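Local coordinates for protein putative PLP-dependent aminotransferase (Bacillus cereus ATCC 10987, PDB 3JU7) that is a putative pyridoxal phosphate-dependent aminotransferase of the DegT/DnrJ/EryC1 family, and probably transfers amino groups with the help of that cofactor, at residues A[261-264]-A[265-268]; A[358-361]-A[362-365]. All coordinates share one frame; numbering follows the deposited sequence.

Contact 1 of 2, residues A[261-264]-A[265-268]; sequences SEWY and KQLL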
# COMPACT_ATOMS: atom_id res chain seq x y z
N SER A 261 31.07 -7.52 -1.29
CA SER A 261 31.09 -8.39 -0.10
C SER A 261 32.41 -9.14 0.05
O SER A 261 33.00 -9.14 1.13
CB SER A 261 29.96 -9.42 -0.14
OG SER A 261 28.69 -8.80 -0.09
N GLU A 262 32.85 -9.78 -1.05
CA GLU A 262 34.13 -10.48 -1.11
C GLU A 262 35.26 -9.53 -0.69
O GLU A 262 36.13 -9.92 0.10
CB GLU A 262 34.43 -10.99 -2.55
CG GLU A 262 33.51 -12.11 -3.12
CD GLU A 262 33.89 -12.50 -4.57
OE1 GLU A 262 35.10 -12.44 -4.90
OE2 GLU A 262 33.01 -12.85 -5.39
N TRP A 263 35.26 -8.31 -1.21
CA TRP A 263 36.29 -7.34 -0.84
C TRP A 263 36.26 -7.03 0.66
O TRP A 263 37.30 -6.90 1.32
CB TRP A 263 36.11 -6.02 -1.60
CG TRP A 263 36.46 -6.06 -3.04
CD1 TRP A 263 37.36 -6.88 -3.65
CD2 TRP A 263 35.96 -5.18 -4.07
NE1 TRP A 263 37.44 -6.59 -4.98
CE2 TRP A 263 36.59 -5.55 -5.27
CE3 TRP A 263 35.05 -4.12 -4.08
CZ2 TRP A 263 36.33 -4.91 -6.47
CZ3 TRP A 263 34.79 -3.49 -5.28
CH2 TRP A 263 35.41 -3.89 -6.46
N TYR A 264 35.07 -6.87 1.18
CA TYR A 264 34.92 -6.62 2.59
C TYR A 264 35.56 -7.76 3.39
O TYR A 264 36.31 -7.52 4.33
CB TYR A 264 33.45 -6.47 2.96
CG TYR A 264 32.97 -5.06 3.26
CD1 TYR A 264 33.48 -4.36 4.35
CD2 TYR A 264 31.96 -4.48 2.52
CE1 TYR A 264 33.02 -3.09 4.65
CE2 TYR A 264 31.51 -3.22 2.82
CZ TYR A 264 32.01 -2.53 3.89
OH TYR A 264 31.49 -1.28 4.21
N LYS A 265 35.28 -9.00 2.98
CA LYS A 265 35.74 -10.16 3.73
C LYS A 265 37.26 -10.25 3.68
O LYS A 265 37.92 -10.48 4.70
CB LYS A 265 35.10 -11.44 3.19
CG LYS A 265 33.62 -11.51 3.52
CD LYS A 265 32.83 -12.64 2.86
CE LYS A 265 31.36 -12.21 2.68
NZ LYS A 265 30.41 -13.33 2.48
N GLN A 266 37.81 -10.04 2.49
CA GLN A 266 39.26 -10.10 2.32
C GLN A 266 39.97 -9.01 3.10
O GLN A 266 40.99 -9.26 3.73
CB GLN A 266 39.63 -9.95 0.85
CG GLN A 266 39.24 -11.13 -0.02
CD GLN A 266 39.42 -10.85 -1.52
OE1 GLN A 266 39.11 -9.76 -2.01
NE2 GLN A 266 39.92 -11.85 -2.24
N LEU A 267 39.43 -7.79 3.03
CA LEU A 267 40.05 -6.65 3.70
C LEU A 267 39.94 -6.75 5.20
O LEU A 267 40.85 -6.33 5.91
CB LEU A 267 39.46 -5.31 3.23
CG LEU A 267 39.91 -4.85 1.83
CD1 LEU A 267 39.02 -3.69 1.28
CD2 LEU A 267 41.40 -4.47 1.85
N LEU A 268 38.81 -7.28 5.70
CA LEU A 268 38.62 -7.45 7.16
C LEU A 268 39.60 -8.47 7.74
O LEU A 268 40.15 -8.30 8.85
CB LEU A 268 37.19 -7.91 7.49
CG LEU A 268 36.05 -6.92 7.38
CD1 LEU A 268 34.78 -7.68 7.57
CD2 LEU A 268 36.18 -5.80 8.41
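W263 and Q266 both turn CG beside their own backbone N and anti to the carbonyl carbon (chi1 -72° and -69°), which swings the indole and the amide out on the same flank of helix 250-270. The Q266 chain then runs extended, and its OE1 stops 3.7 Å from W263 CD1, at the edge of the indole and in its plane, meeting the carbon-bound rim of the five-membered ring rather than its face. The ring and amide planes are turned 21° from each other. On the way the chain passes over the backbone: Q266 CG is 3.3 Å from E262 O, the same oxygen that accepts Q266 N at 2.9 Å. K265 treats S261 in the same manner, its methylenes lying over the carbonyl, with CG 3.4 Å from S261 O, before NZ reaches a bound di(hydroxyethyl)ether molecule. L268 CG sits 3.1 Å from Y264 O, which takes the N-H of L268. The Y264 ring leaves the helix on the side facing helix 358-368 and bonds through OH to P351 O, while S261 OG bonds to Q288 OE1 and R257 O. The four i-to-i+4 backbone bonds thus carry the polar cohesion of these two turns of helix 250-270; between the side chains the contact is one of van der Waals packing, with the amide oxygen against a weakly polar C-H edge.

Contact 2 of 2, residues A[358-361]-A[362-365]; sequences KEIV and EQIV
V361 and V365, one helical turn apart, run alongside each other in the same direction, with V361 CG1 3.9 Å from V365 CG2. The touching methyls belong to different branches: in V361 the one anti to the backbone N (chi1 -178°), in V365 the one beside it. The latter methyl also rests 3.4 Å from V361 O, the carbonyl that accepts V365 N at 2.7 Å. Next to this pair I360 and I364 meet obliquely, the CG2 branch of I360 reaching the terminal CD1 of I364 at 4.1 Å. I364 CG1 lies 3.4 Å from I360 O, and that carbonyl in turn takes the N-H of I364. Helix 358-368 is amphipathic here: V361, I364 and V365 are buried, whereas K358, E359 and Q363 are exposed. E362 N and Q363 N make the preceding bonds of the same alpha-helical pattern, nearly straight, to K358 O and E359 O (N-H...O angles 171° and 173°). Farther out, Y264 and L267 of helix 250-270 pack on V361, L273 touches V365, and I313 lies on I364. I5, near the N-terminus of the chain, covers I360 and Q363. At the start of the helix T357 OG1 bonds to the amide N of I360, tying the side chain of the preceding residue to the first turn.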
# COMPACT_ATOMS: atom_id res chain seq x y z
N LYS A 358 36.78 -0.87 -4.52
CA LYS A 358 37.60 -1.56 -3.54
C LYS A 358 38.32 -0.58 -2.62
O LYS A 358 38.52 -0.85 -1.42
CB LYS A 358 38.61 -2.48 -4.21
CG LYS A 358 39.34 -3.39 -3.24
CD LYS A 358 40.15 -4.48 -3.94
CE LYS A 358 40.71 -5.50 -2.95
NZ LYS A 358 41.11 -6.79 -3.62
N GLU A 359 38.71 0.57 -3.16
CA GLU A 359 39.38 1.58 -2.34
C GLU A 359 38.41 2.17 -1.31
O GLU A 359 38.83 2.56 -0.23
CB GLU A 359 40.11 2.67 -3.16
CG GLU A 359 39.29 3.35 -4.28
CD GLU A 359 39.34 2.62 -5.65
OE1 GLU A 359 40.05 1.60 -5.77
OE2 GLU A 359 38.66 3.09 -6.62
N ILE A 360 37.11 2.21 -1.62
CA ILE A 360 36.13 2.68 -0.63
C ILE A 360 35.97 1.67 0.50
O ILE A 360 36.02 2.07 1.67
CB ILE A 360 34.80 3.07 -1.26
CG1 ILE A 360 35.00 4.33 -2.11
CG2 ILE A 360 33.75 3.34 -0.19
CD1 ILE A 360 33.83 4.63 -3.01
N VAL A 361 35.86 0.38 0.19
CA VAL A 361 35.81 -0.65 1.25
C VAL A 361 37.05 -0.53 2.18
O VAL A 361 36.93 -0.48 3.40
CB VAL A 361 35.72 -2.09 0.69
CG1 VAL A 361 35.62 -3.10 1.79
CG2 VAL A 361 34.53 -2.25 -0.26
N GLU A 362 38.23 -0.46 1.56
CA GLU A 362 39.50 -0.28 2.27
C GLU A 362 39.49 0.92 3.23
O GLU A 362 39.82 0.77 4.39
CB GLU A 362 40.67 -0.22 1.30
CG GLU A 362 42.06 -0.04 1.96
CD GLU A 362 43.25 -0.25 1.02
OE1 GLU A 362 43.13 -0.09 -0.22
OE2 GLU A 362 44.32 -0.58 1.53
N GLN A 363 39.10 2.10 2.75
CA GLN A 363 38.89 3.25 3.64
C GLN A 363 38.15 2.77 4.87
O GLN A 363 38.59 2.99 5.98
CB GLN A 363 38.00 4.34 3.02
CG GLN A 363 38.62 5.32 2.02
CD GLN A 363 37.69 6.53 1.74
OE1 GLN A 363 37.11 7.12 2.67
NE2 GLN A 363 37.57 6.92 0.47
N ILE A 364 37.01 2.13 4.63
CA ILE A 364 36.08 1.79 5.69
C ILE A 364 36.71 0.81 6.65
O ILE A 364 36.77 1.05 7.85
CB ILE A 364 34.74 1.24 5.11
CG1 ILE A 364 33.97 2.36 4.39
CG2 ILE A 364 33.86 0.63 6.19
CD1 ILE A 364 32.78 1.87 3.53
N VAL A 365 37.20 -0.30 6.11
CA VAL A 365 37.79 -1.34 6.93
C VAL A 365 38.96 -0.80 7.72
O VAL A 365 39.07 -1.08 8.90
CB VAL A 365 38.20 -2.56 6.09
CG1 VAL A 365 39.00 -3.54 6.95
CG2 VAL A 365 36.93 -3.23 5.48

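In the fold
Contacts 1 and 2 lie on two helices, 250-270 and 358-368, that pack against each other; the centres of the two contacts are about 9 Å apart. L267 spans the interface with its CD1, 3.5 Å from V361 CG1 and 3.3 Å from E362 N. At the start of the second helix the six-membered ring of W263 covers the backbone, its CZ3 lying 3.4 Å from K358 N. Y264 OH comes within 3.5 Å of I364 CD1, so the tyrosine is flanked by the isoleucine. Both contacts are away from the calcium-site residue D20 and from the position of K191, the predicted cofactor-binding lysine, which is not modelled; they join two helices well out from the chain's centre.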